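Local coordinates for protein putative glucose-6-phosphate 1-epimerase (Salmonella typhimurium, PDB 2HTA) that probably interconverts the alpha and beta anomers of hexose 6-phosphates such as glucose 6-phosphate, as a mutarotase of the aldose 1-epimerase superfamily, at residues Gln50-Phe55 with Phe156-Lys160; Leu116-Lys121 with Leu132-Leu136; Phe182-Asp186 with Ile235-Leu240; Val190-Gly196 with Asp213-Phe218. One frame throughout, in Å; residues are numbered along the deposited sequence.

Contact 1 (Gln50-Phe55 with Phe156-Lys160); sequences QVKASF and FKVGK
F55 and F156 both turn CG away from the carbonyl carbon (chi1 -67° and -63°), and these matched torsions send the two rings past each other from facing strands of the galactose mutarotase-type beta-sandwich. The short strand axes stay 9.1 Å apart at closest approach, and no hydrogen bond crosses between the segments, which identifies sheet-on-sheet packing rather than strand pairing. F55 meets F156 edge to face: the ring centroids lie 4.8 Å apart and the planes are inclined at 74°. CE1 of F55 stands over the middle of the F156 ring, 3.5 Å from its CG.

V158, two residues on from F156 and pointing to the same side, divides its methyl groups between two partners. Its CG1 lies 4.2 Å from F55 CZ, while CG2 reaches the methyl group of A53. Farther along, at G159, V51 lies mainly against backbone, with V158 CB at the margin of its CG2. The carbonyl oxygen of G159 is satisfied by the indole NH of W65, on the strand beside V51, so this buried polar atom also ties the two layers together. V51 brings its two methyls to successive carbonyls: CG2 is 3.8 Å from G159 O, and CG1 is 3.6 Å from V158 O.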
loop_
_atom_site.group_PDB
_atom_site.type_symbol
_atom_site.label_atom_id
_atom_site.label_comp_id
_atom_site.label_asym_id
_atom_site.label_seq_id
_atom_site.Cartn_x
_atom_site.Cartn_y
_atom_site.Cartn_z
ATOM N N GLN A 50 -12.890 16.661 6.324
ATOM C CA GLN A 50 -13.411 15.759 5.307
ATOM C C GLN A 50 -12.653 14.408 5.233
ATOM O O GLN A 50 -13.027 13.543 4.450
ATOM C CB GLN A 50 -13.258 16.448 3.932
ATOM C CG GLN A 50 -14.096 17.736 3.818
ATOM C CD GLN A 50 -15.540 17.357 3.895
ATOM O OE1 GLN A 50 -16.068 16.742 2.977
ATOM N NE2 GLN A 50 -16.147 17.588 5.024
ATOM N N VAL A 51 -11.589 14.251 6.016
ATOM C CA VAL A 51 -10.775 13.016 5.915
ATOM C C VAL A 51 -9.812 12.869 7.105
ATOM O O VAL A 51 -9.228 13.834 7.558
ATOM C CB VAL A 51 -9.910 13.045 4.591
ATOM C CG1 VAL A 51 -9.068 14.373 4.425
ATOM C CG2 VAL A 51 -9.033 11.735 4.472
ATOM N N LYS A 52 -9.633 11.637 7.550
ATOM C CA LYS A 52 -8.608 11.306 8.528
ATOM C C LYS A 52 -7.649 10.330 7.856
ATOM O O LYS A 52 -8.089 9.390 7.218
ATOM C CB LYS A 52 -9.247 10.610 9.733
ATOM C CG LYS A 52 -10.004 11.604 10.620
ATOM C CD LYS A 52 -10.588 10.863 11.821
ATOM C CE LYS A 52 -11.321 11.872 12.746
ATOM N NZ LYS A 52 -12.315 11.210 13.648
ATOM N N ALA A 53 -6.355 10.579 7.984
ATOM C CA ALA A 53 -5.355 9.682 7.371
ATOM C C ALA A 53 -4.063 9.786 8.158
ATOM O O ALA A 53 -3.819 10.763 8.893
ATOM C CB ALA A 53 -5.110 10.136 5.894
ATOM N N SER A 54 -3.185 8.800 8.019
ATOM C CA SER A 54 -1.924 8.921 8.772
ATOM C C SER A 54 -0.856 8.180 7.991
ATOM O O SER A 54 -1.168 7.270 7.212
ATOM C CB SER A 54 -2.059 8.318 10.189
ATOM O OG SER A 54 -2.515 6.958 10.166
ATOM N N PHE A 55 0.391 8.556 8.246
ATOM C CA PHE A 55 1.518 8.039 7.510
ATOM C C PHE A 55 2.638 7.774 8.505
ATOM O O PHE A 55 2.740 8.459 9.516
ATOM C CB PHE A 55 2.055 9.129 6.604
ATOM C CG PHE A 55 1.137 9.545 5.497
ATOM C CD1 PHE A 55 1.288 9.027 4.201
ATOM C CD2 PHE A 55 0.159 10.516 5.732
ATOM C CE1 PHE A 55 0.401 9.442 3.167
ATOM C CE2 PHE A 55 -0.708 10.941 4.711
ATOM C CZ PHE A 55 -0.574 10.416 3.436
ATOM N N PHE A 156 0.838 11.932 -2.412
ATOM C CA PHE A 156 -0.466 11.478 -1.971
ATOM C C PHE A 156 -1.483 12.591 -2.064
ATOM O O PHE A 156 -1.129 13.742 -1.843
ATOM C CB PHE A 156 -0.406 11.080 -0.510
ATOM C CG PHE A 156 0.509 9.929 -0.260
ATOM C CD1 PHE A 156 1.874 10.148 -0.094
ATOM C CD2 PHE A 156 0.006 8.623 -0.273
ATOM C CE1 PHE A 156 2.759 9.027 0.131
ATOM C CE2 PHE A 156 0.882 7.525 -0.011
ATOM C CZ PHE A 156 2.230 7.751 0.162
ATOM N N LYS A 157 -2.726 12.247 -2.373
ATOM C CA LYS A 157 -3.871 13.195 -2.253
ATOM C C LYS A 157 -4.895 12.505 -1.379
ATOM O O LYS A 157 -5.369 11.449 -1.751
ATOM C CB LYS A 157 -4.438 13.473 -3.643
ATOM C CG LYS A 157 -3.465 14.145 -4.532
ATOM C CD LYS A 157 -4.240 14.781 -5.726
ATOM C CE LYS A 157 -3.323 15.578 -6.624
ATOM N NZ LYS A 157 -4.112 16.057 -7.797
ATOM N N VAL A 158 -5.173 13.013 -0.172
ATOM C CA VAL A 158 -6.106 12.341 0.696
ATOM C C VAL A 158 -7.303 13.235 0.928
ATOM O O VAL A 158 -7.158 14.371 1.334
ATOM C CB VAL A 158 -5.478 11.844 2.051
ATOM C CG1 VAL A 158 -4.369 10.803 1.742
ATOM C CG2 VAL A 158 -4.848 13.002 2.848
ATOM N N GLY A 159 -8.453 12.729 0.575
ATOM C CA GLY A 159 -9.683 13.478 0.674
ATOM C C GLY A 159 -10.839 12.552 0.533
ATOM O O GLY A 159 -10.874 11.470 1.113
ATOM N N LYS A 160 -11.831 12.970 -0.250
ATOM C CA LYS A 160 -12.958 12.055 -0.614
ATOM C C LYS A 160 -12.452 10.795 -1.352
ATOM O O LYS A 160 -13.026 9.703 -1.243
ATOM C CB LYS A 160 -13.918 12.850 -1.534
ATOM C CG LYS A 160 -15.101 12.050 -2.048
ATOM C CD LYS A 160 -16.131 12.939 -2.839
ATOM C CE LYS A 160 -15.452 13.590 -4.030
ATOM N NZ LYS A 160 -16.380 14.182 -5.097
#

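Contact 2 (Leu116-Lys121 with Leu132-Leu136); sequences LPWALK and LTFEL
W118 and L136 form the tightest part of this contact, with L136 CB lying over the five-membered ring of W118, 3.8 Å from its centroid and 17° off the ring normal. The leucine side chain crosses the indole at about a right angle. Its CG is anti to the backbone N (chi1 -178°), and CD1 reaches beyond the indole to L116 CB at 3.8 Å. At the indole's edge, W118 CE3 comes within 3.7 Å of F134 CB. The ring's rotation is further fixed by a hydrogen bond from NE1 to the carbonyl of A113, close in sequence to the probable substrate ligand R114.

On the same buried side, L120 places CD1 over the F134 ring, offset toward the rim and 4.1 Å from the centroid; F55 of the facing sheet also meets this ring. The other side is looser. There the exposed K121 runs obliquely past E135, and their salt bridge is long, with NZ 3.5 Å from OE2.

Backbone bonds set the register of the two strands between these faces. A119 and E135 exchange N-H...O bonds, both 2.9 Å from N to O, and K121 N donates to T133 O at 2.8 Å. This antiparallel alternation, with strands 119-125 and 130-137 joined by a short connection, is that of a beta hairpin, here forming one outer edge of the large sheet of the sandwich.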
loop_
_atom_site.group_PDB
_atom_site.type_symbol
_atom_site.label_atom_id
_atom_site.label_comp_id
_atom_site.label_asym_id
_atom_site.label_seq_id
_atom_site.Cartn_x
_atom_site.Cartn_y
_atom_site.Cartn_z
ATOM N N LEU A 116 13.101 2.559 5.142
ATOM C CA LEU A 116 13.937 3.753 5.378
ATOM C C LEU A 116 13.093 5.005 5.629
ATOM O O LEU A 116 11.963 5.079 5.144
ATOM C CB LEU A 116 14.831 3.996 4.153
ATOM C CG LEU A 116 15.786 2.852 3.806
ATOM C CD1 LEU A 116 16.432 3.194 2.440
ATOM C CD2 LEU A 116 16.857 2.739 4.930
ATOM N N PRO A 117 13.650 5.989 6.380
ATOM C CA PRO A 117 12.937 7.209 6.635
ATOM C C PRO A 117 12.922 8.092 5.413
ATOM O O PRO A 117 13.986 8.372 4.836
ATOM C CB PRO A 117 13.746 7.858 7.775
ATOM C CG PRO A 117 15.179 7.239 7.664
ATOM C CD PRO A 117 14.962 5.924 7.072
ATOM N N TRP A 118 11.719 8.516 5.023
ATOM C CA TRP A 118 11.526 9.537 3.960
ATOM C C TRP A 118 11.262 10.924 4.563
ATOM O O TRP A 118 10.705 11.054 5.651
ATOM C CB TRP A 118 10.309 9.237 3.080
ATOM C CG TRP A 118 10.313 7.921 2.329
ATOM C CD1 TRP A 118 10.653 6.681 2.833
ATOM C CD2 TRP A 118 9.878 7.704 0.978
ATOM N NE1 TRP A 118 10.472 5.712 1.864
ATOM C CE2 TRP A 118 9.996 6.298 0.714
ATOM C CE3 TRP A 118 9.441 8.548 -0.040
ATOM C CZ2 TRP A 118 9.625 5.713 -0.529
ATOM C CZ3 TRP A 118 9.066 7.967 -1.294
ATOM C CH2 TRP A 118 9.177 6.572 -1.531
ATOM N N ALA A 119 11.594 11.954 3.803
ATOM C CA ALA A 119 11.389 13.330 4.278
ATOM C C ALA A 119 10.003 13.739 3.787
ATOM O O ALA A 119 9.600 13.347 2.715
ATOM C CB ALA A 119 12.490 14.253 3.665
ATOM N N LEU A 120 9.284 14.497 4.573
ATOM C CA LEU A 120 8.110 15.162 4.051
ATOM C C LEU A 120 8.557 16.456 3.426
ATOM O O LEU A 120 8.897 17.448 4.118
ATOM C CB LEU A 120 7.111 15.373 5.181
ATOM C CG LEU A 120 5.908 16.293 4.888
ATOM C CD1 LEU A 120 5.076 15.585 3.793
ATOM C CD2 LEU A 120 5.006 16.531 6.104
ATOM N N LYS A 121 8.576 16.479 2.083
ATOM C CA LYS A 121 9.167 17.557 1.325
ATOM C C LYS A 121 8.168 18.687 1.119
ATOM O O LYS A 121 8.578 19.869 1.117
ATOM C CB LYS A 121 9.600 17.020 -0.053
ATOM C CG LYS A 121 10.377 17.954 -0.894
ATOM C CD LYS A 121 10.631 17.334 -2.303
ATOM C CE LYS A 121 11.652 18.188 -3.080
ATOM N NZ LYS A 121 12.926 18.442 -2.278
ATOM N N LEU A 132 0.392 15.607 -0.133
ATOM C CA LEU A 132 1.689 15.515 0.548
ATOM C C LEU A 132 2.694 14.873 -0.405
ATOM O O LEU A 132 2.324 13.981 -1.184
ATOM C CB LEU A 132 1.606 14.594 1.783
ATOM C CG LEU A 132 0.619 14.905 2.924
ATOM C CD1 LEU A 132 -0.708 14.235 2.616
ATOM C CD2 LEU A 132 1.211 14.312 4.220
ATOM N N THR A 133 3.946 15.332 -0.324
ATOM C CA THR A 133 5.025 14.739 -1.130
ATOM C C THR A 133 6.115 14.318 -0.177
ATOM O O THR A 133 6.622 15.140 0.573
ATOM C CB THR A 133 5.609 15.734 -2.053
ATOM O OG1 THR A 133 4.586 16.198 -2.952
ATOM C CG2 THR A 133 6.688 15.074 -2.882
ATOM N N PHE A 134 6.488 13.045 -0.244
ATOM C CA PHE A 134 7.594 12.486 0.551
ATOM C C PHE A 134 8.738 12.186 -0.408
ATOM O O PHE A 134 8.521 11.842 -1.599
ATOM C CB PHE A 134 7.134 11.188 1.236
ATOM C CG PHE A 134 6.085 11.377 2.282
ATOM C CD1 PHE A 134 4.692 11.372 1.946
ATOM C CD2 PHE A 134 6.452 11.593 3.600
ATOM C CE1 PHE A 134 3.709 11.530 2.973
ATOM C CE2 PHE A 134 5.468 11.725 4.605
ATOM C CZ PHE A 134 4.126 11.700 4.299
ATOM N N GLU A 135 9.976 12.255 0.097
ATOM C CA GLU A 135 11.127 11.994 -0.788
ATOM C C GLU A 135 12.108 11.023 -0.093
ATOM O O GLU A 135 12.391 11.178 1.098
ATOM C CB GLU A 135 11.847 13.316 -1.026
ATOM C CG GLU A 135 13.054 13.172 -1.952
ATOM C CD GLU A 135 13.704 14.530 -2.207
ATOM O OE1 GLU A 135 14.425 15.027 -1.336
ATOM O OE2 GLU A 135 13.434 15.134 -3.251
ATOM N N LEU A 136 12.659 10.091 -0.862
ATOM C CA LEU A 136 13.728 9.221 -0.382
ATOM C C LEU A 136 14.891 9.370 -1.334
ATOM O O LEU A 136 14.696 9.444 -2.544
ATOM C CB LEU A 136 13.273 7.772 -0.311
ATOM C CG LEU A 136 14.354 6.799 0.246
ATOM C CD1 LEU A 136 14.422 6.949 1.786
ATOM C CD2 LEU A 136 13.883 5.417 -0.088
#

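Contact 3 (Phe182-Asp186 with Ile235-Leu240); sequences FNVGD and IHDATL
G185 donates its backbone N-H to the carboxylate of D237, the one direct hydrogen bond between these segments: N to OD2 is 2.9 Å, with an N-H...O angle of 155°. The N-H arrives on the syn side of OD2, modestly out of the carboxylate plane. D237 also forms an Asx motif at the end of strand 232-237, its OD1 accepting from L240 N at 3.0 Å. That second donor stands well above the carboxylate plane, so the two oxygens grip separate backbones from different directions and hold the buried group in one orientation.

Two waters add to this first shell. One donates to both D237 OD2 and N183 O, and the other links D237 OD1 with D186 N. The carboxylate thus reaches, directly or through water, the backbone of N183, G185 and D186, a pattern that would probably stabilise its charged form. N183 O also receives a bond from R242, which places a positive group near this network.

Around the polar centre, G185 lies close against the T239 and L240 side chains. Its CA is 3.8 Å from T239 CB, while L240 CG approaches G185 N to 3.6 Å. T239 OG1 is held in turn by N189.

Toward the interior of the beta-sandwich, the contact becomes apolar. F182, whose side chain lies about 7 Å from that of the inferred catalytic residue E282, crosses I235 at about a right angle. V184 CG1 touches I235 CG2, and the terminal methyl CD1 of I235 reaches F182 CD1 at 3.6 Å.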
loop_
_atom_site.group_PDB
_atom_site.type_symbol
_atom_site.label_atom_id
_atom_site.label_comp_id
_atom_site.label_asym_id
_atom_site.label_seq_id
_atom_site.Cartn_x
_atom_site.Cartn_y
_atom_site.Cartn_z
ATOM N N PHE A 182 -6.862 -3.399 2.097
ATOM C CA PHE A 182 -8.188 -2.816 2.161
ATOM C C PHE A 182 -8.970 -3.532 3.232
ATOM O O PHE A 182 -8.995 -4.755 3.297
ATOM C CB PHE A 182 -8.855 -2.925 0.792
ATOM C CG PHE A 182 -8.178 -2.093 -0.235
ATOM C CD1 PHE A 182 -7.342 -2.674 -1.197
ATOM C CD2 PHE A 182 -8.276 -0.704 -0.178
ATOM C CE1 PHE A 182 -6.648 -1.875 -2.110
ATOM C CE2 PHE A 182 -7.611 0.120 -1.115
ATOM C CZ PHE A 182 -6.788 -0.474 -2.078
ATOM N N ASN A 183 -9.579 -2.715 4.079
ATOM C CA ASN A 183 -10.430 -3.142 5.191
ATOM C C ASN A 183 -11.732 -3.684 4.617
ATOM O O ASN A 183 -12.404 -3.028 3.822
ATOM C CB ASN A 183 -10.642 -1.917 6.094
ATOM C CG ASN A 183 -11.357 -2.232 7.406
ATOM O OD1 ASN A 183 -11.126 -3.271 8.018
ATOM N ND2 ASN A 183 -12.228 -1.298 7.859
ATOM N N VAL A 184 -12.030 -4.929 4.961
ATOM C CA VAL A 184 -13.269 -5.596 4.529
ATOM C C VAL A 184 -14.011 -6.153 5.739
ATOM O O VAL A 184 -13.395 -6.437 6.776
ATOM C CB VAL A 184 -13.071 -6.716 3.457
ATOM C CG1 VAL A 184 -12.453 -6.124 2.195
ATOM C CG2 VAL A 184 -12.215 -7.871 3.974
ATOM N N GLY A 185 -15.327 -6.316 5.607
ATOM C CA GLY A 185 -16.104 -6.884 6.745
ATOM C C GLY A 185 -15.785 -8.328 7.032
ATOM O O GLY A 185 -15.584 -8.727 8.204
ATOM N N ASP A 186 -15.742 -9.123 5.973
ATOM C CA ASP A 186 -15.442 -10.539 6.095
ATOM C C ASP A 186 -14.895 -11.097 4.803
ATOM O O ASP A 186 -15.605 -11.180 3.791
ATOM C CB ASP A 186 -16.753 -11.250 6.405
ATOM C CG ASP A 186 -16.589 -12.732 6.687
ATOM O OD1 ASP A 186 -15.546 -13.346 6.394
ATOM O OD2 ASP A 186 -17.551 -13.279 7.246
ATOM N N ILE A 235 -13.662 -4.055 -5.413
ATOM C CA ILE A 235 -13.803 -4.949 -4.233
ATOM C C ILE A 235 -15.278 -4.820 -3.782
ATOM O O ILE A 235 -15.741 -3.699 -3.502
ATOM C CB ILE A 235 -12.909 -4.538 -3.038
ATOM C CG1 ILE A 235 -11.438 -4.451 -3.528
ATOM C CG2 ILE A 235 -13.146 -5.480 -1.773
ATOM C CD1 ILE A 235 -10.463 -3.852 -2.517
ATOM N N HIS A 236 -15.989 -5.935 -3.755
ATOM C CA HIS A 236 -17.417 -5.911 -3.368
ATOM C C HIS A 236 -17.501 -6.433 -1.956
ATOM O O HIS A 236 -17.126 -7.581 -1.719
ATOM C CB HIS A 236 -18.191 -6.845 -4.294
ATOM C CG HIS A 236 -18.021 -6.515 -5.742
ATOM N ND1 HIS A 236 -18.941 -5.784 -6.441
ATOM C CD2 HIS A 236 -17.042 -6.838 -6.624
ATOM C CE1 HIS A 236 -18.539 -5.643 -7.697
ATOM N NE2 HIS A 236 -17.377 -6.275 -7.830
ATOM N N ASP A 237 -18.059 -5.618 -1.038
ATOM C CA ASP A 237 -18.123 -5.963 0.368
ATOM C C ASP A 237 -19.556 -5.884 0.886
ATOM O O ASP A 237 -20.039 -4.803 1.172
ATOM C CB ASP A 237 -17.261 -4.997 1.189
ATOM C CG ASP A 237 -17.135 -5.420 2.655
ATOM O OD1 ASP A 237 -17.943 -6.226 3.210
ATOM O OD2 ASP A 237 -16.212 -4.915 3.276
ATOM N N ALA A 238 -20.216 -7.026 0.971
ATOM C CA ALA A 238 -21.619 -7.107 1.393
ATOM C C ALA A 238 -21.748 -6.749 2.881
ATOM O O ALA A 238 -22.752 -6.126 3.299
ATOM C CB ALA A 238 -22.163 -8.531 1.126
ATOM N N THR A 239 -20.731 -7.096 3.676
ATOM C CA THR A 239 -20.785 -6.851 5.124
ATOM C C THR A 239 -20.727 -5.361 5.522
ATOM O O THR A 239 -21.554 -4.879 6.314
ATOM C CB THR A 239 -19.707 -7.638 5.831
ATOM O OG1 THR A 239 -19.830 -9.030 5.454
ATOM C CG2 THR A 239 -19.814 -7.454 7.347
ATOM N N LEU A 240 -19.803 -4.607 4.932
ATOM C CA LEU A 240 -19.726 -3.179 5.172
ATOM C C LEU A 240 -20.595 -2.436 4.179
ATOM O O LEU A 240 -20.603 -1.207 4.152
ATOM C CB LEU A 240 -18.257 -2.710 5.050
ATOM C CG LEU A 240 -17.284 -3.324 6.066
ATOM C CD1 LEU A 240 -15.899 -2.671 6.060
ATOM C CD2 LEU A 240 -17.897 -3.286 7.444
HETATM O O HOH W 1 -14.681 -2.949 2.328
HETATM O O HOH W 2 -16.607 -8.517 3.473
#

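Contact 4 (Val190-Gly196 with Asp213-Phe218); sequences VKVSGLG and DGIQTF
V192 and Q216 bind each other through both backbone groups: V192 N to Q216 O is 2.9 Å and Q216 N to V192 O is 2.8 Å, with nearly straight N-H...O angles of 167° and 172°. Beyond this pair, L195 N donates to G214 O at 3.0 Å, on a lone pair of the carbonyl. Water 4 joins G194 N to D213 O, and an Asx turn, in which D213 OD1 accepts from I215 N, shapes the approach to the strand.

The V192-Q216 exchange defines an antiparallel hydrogen-bonded pair at one outer edge of the large sheet in the mutarotase beta-sandwich. Strand 216-217 is short, and its regular pairing with 191-193 is limited to this exchange, whereas strand 191-193 is also tied inward, with S193 OG bonded to H236 NE2.

On the face carrying V192 and Q216, L195 CD1 crosses to Q216 CB at 3.5 Å. Q216 bends at chi2 (72°), taking its amide away from V192 so that NE2 reaches T217 O at 2.9 Å, while OE1 is held by Y226 and R224. V192 CG2 meets F218 CE1 at 3.7 Å; outside this pair, the F218 ring packs on V279 of strand 278-286. On the other side, I215 CG1 lies 3.8 Å from S193 CB.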
loop_
_atom_site.group_PDB
_atom_site.type_symbol
_atom_site.label_atom_id
_atom_site.label_comp_id
_atom_site.label_asym_id
_atom_site.label_seq_id
_atom_site.Cartn_x
_atom_site.Cartn_y
_atom_site.Cartn_z
ATOM N N VAL A 190 -15.965 -11.719 0.298
ATOM C CA VAL A 190 -15.401 -10.698 -0.597
ATOM C C VAL A 190 -15.223 -11.288 -1.985
ATOM O O VAL A 190 -14.802 -12.416 -2.122
ATOM C CB VAL A 190 -14.049 -10.171 -0.047
ATOM C CG1 VAL A 190 -13.321 -9.352 -1.122
ATOM C CG2 VAL A 190 -14.316 -9.330 1.169
ATOM N N LYS A 191 -15.610 -10.546 -3.011
ATOM C CA LYS A 191 -15.108 -10.819 -4.340
ATOM C C LYS A 191 -14.530 -9.551 -4.958
ATOM O O LYS A 191 -14.973 -8.391 -4.663
ATOM C CB LYS A 191 -16.162 -11.468 -5.230
ATOM C CG LYS A 191 -17.368 -10.583 -5.439
ATOM C CD LYS A 191 -18.607 -11.403 -5.916
ATOM C CE LYS A 191 -19.815 -10.449 -6.032
ATOM N NZ LYS A 191 -21.035 -11.001 -6.780
ATOM N N VAL A 192 -13.532 -9.751 -5.815
ATOM C CA VAL A 192 -12.926 -8.635 -6.544
ATOM C C VAL A 192 -13.148 -8.870 -8.026
ATOM O O VAL A 192 -12.844 -9.952 -8.532
ATOM C CB VAL A 192 -11.411 -8.509 -6.218
ATOM C CG1 VAL A 192 -10.778 -7.323 -7.000
ATOM C CG2 VAL A 192 -11.237 -8.316 -4.696
ATOM N N SER A 193 -13.684 -7.867 -8.715
ATOM C CA SER A 193 -13.927 -7.975 -10.154
ATOM C C SER A 193 -12.975 -7.041 -10.882
ATOM O O SER A 193 -12.248 -6.261 -10.227
ATOM C CB SER A 193 -15.403 -7.618 -10.473
ATOM O OG SER A 193 -15.692 -6.334 -10.002
ATOM N N GLY A 194 -13.015 -7.079 -12.219
ATOM C CA GLY A 194 -12.223 -6.223 -13.058
ATOM C C GLY A 194 -10.811 -6.766 -13.211
ATOM O O GLY A 194 -9.932 -6.076 -13.702
ATOM N N LEU A 195 -10.622 -8.020 -12.849
ATOM C CA LEU A 195 -9.261 -8.628 -12.854
ATOM C C LEU A 195 -8.829 -9.292 -14.164
ATOM O O LEU A 195 -7.712 -9.854 -14.255
ATOM C CB LEU A 195 -9.112 -9.605 -11.685
ATOM C CG LEU A 195 -9.143 -8.956 -10.295
ATOM C CD1 LEU A 195 -9.256 -10.038 -9.202
ATOM C CD2 LEU A 195 -7.982 -8.000 -9.997
ATOM N N GLY A 196 -9.670 -9.200 -15.183
ATOM C CA GLY A 196 -9.282 -9.690 -16.495
ATOM C C GLY A 196 -9.314 -11.211 -16.631
ATOM O O GLY A 196 -10.273 -11.866 -16.181
ATOM N N ASP A 213 -14.434 -14.424 -16.269
ATOM C CA ASP A 213 -15.303 -13.288 -15.910
ATOM C C ASP A 213 -14.606 -12.176 -15.121
ATOM O O ASP A 213 -15.272 -11.196 -14.727
ATOM C CB ASP A 213 -16.466 -13.821 -15.060
ATOM C CG ASP A 213 -15.980 -14.575 -13.794
ATOM O OD1 ASP A 213 -14.758 -14.664 -13.475
ATOM O OD2 ASP A 213 -16.831 -15.124 -13.074
ATOM N N GLY A 214 -13.304 -12.343 -14.876
ATOM C CA GLY A 214 -12.501 -11.349 -14.156
ATOM C C GLY A 214 -12.813 -11.233 -12.684
ATOM O O GLY A 214 -12.462 -10.251 -12.049
ATOM N N ILE A 215 -13.466 -12.249 -12.139
ATOM C CA ILE A 215 -13.915 -12.210 -10.736
ATOM C C ILE A 215 -13.188 -13.205 -9.857
ATOM O O ILE A 215 -13.211 -14.422 -10.146
ATOM C CB ILE A 215 -15.430 -12.453 -10.626
ATOM C CG1 ILE A 215 -16.194 -11.255 -11.255
ATOM C CG2 ILE A 215 -15.841 -12.697 -9.088
ATOM C CD1 ILE A 215 -17.659 -11.545 -11.416
ATOM N N GLN A 216 -12.553 -12.701 -8.797
ATOM C CA GLN A 216 -11.807 -13.544 -7.832
ATOM C C GLN A 216 -12.468 -13.571 -6.469
ATOM O O GLN A 216 -12.797 -12.521 -5.905
ATOM C CB GLN A 216 -10.341 -13.050 -7.691
ATOM C CG GLN A 216 -9.492 -13.899 -6.783
ATOM C CD GLN A 216 -9.167 -15.232 -7.430
ATOM O OE1 GLN A 216 -8.664 -15.283 -8.571
ATOM N NE2 GLN A 216 -9.453 -16.312 -6.717
ATOM N N THR A 217 -12.619 -14.769 -5.905
ATOM C CA THR A 217 -13.003 -14.942 -4.496
ATOM C C THR A 217 -11.808 -15.476 -3.682
ATOM O O THR A 217 -10.831 -15.960 -4.242
ATOM C CB THR A 217 -14.183 -15.949 -4.316
ATOM O OG1 THR A 217 -13.888 -17.202 -4.936
ATOM C CG2 THR A 217 -15.527 -15.384 -4.893
ATOM N N PHE A 218 -11.915 -15.415 -2.367
ATOM C CA PHE A 218 -10.797 -15.589 -1.476
ATOM C C PHE A 218 -11.251 -16.538 -0.405
ATOM O O PHE A 218 -11.322 -16.155 0.754
ATOM C CB PHE A 218 -10.342 -14.243 -0.878
ATOM C CG PHE A 218 -9.787 -13.297 -1.922
ATOM C CD1 PHE A 218 -10.642 -12.568 -2.747
ATOM C CD2 PHE A 218 -8.410 -13.217 -2.141
ATOM C CE1 PHE A 218 -10.102 -11.728 -3.786
ATOM C CE2 PHE A 218 -7.882 -12.363 -3.163
ATOM C CZ PHE A 218 -8.735 -11.653 -3.967
HETATM O O HOH W 3 -14.219 -14.576 -0.825
HETATM O O HOH W 4 -14.850 -8.514 -14.017
#

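From the N terminus, residues 50-55 open the loop that contact 1 closes at 156-160, joining the five-stranded sheet to the large one. Contact 2 is nested within it, a local hairpin whose strand 130-137 neighbours 151-158; F134 meets both aromatic rings of contact 1, so the packing of the two contacts is continuous there. Contact 3 opens only afterwards, at 182-186, and closes at 235-240. It encloses contact 4, and the two touch where strands 232-237 and 191-193 lie side by side. No loops cross. Contacts 2 and 4 sit at the two outer edges of the large sheet, their centres 34 Å apart, while contact 3 ties it to strand 172-183.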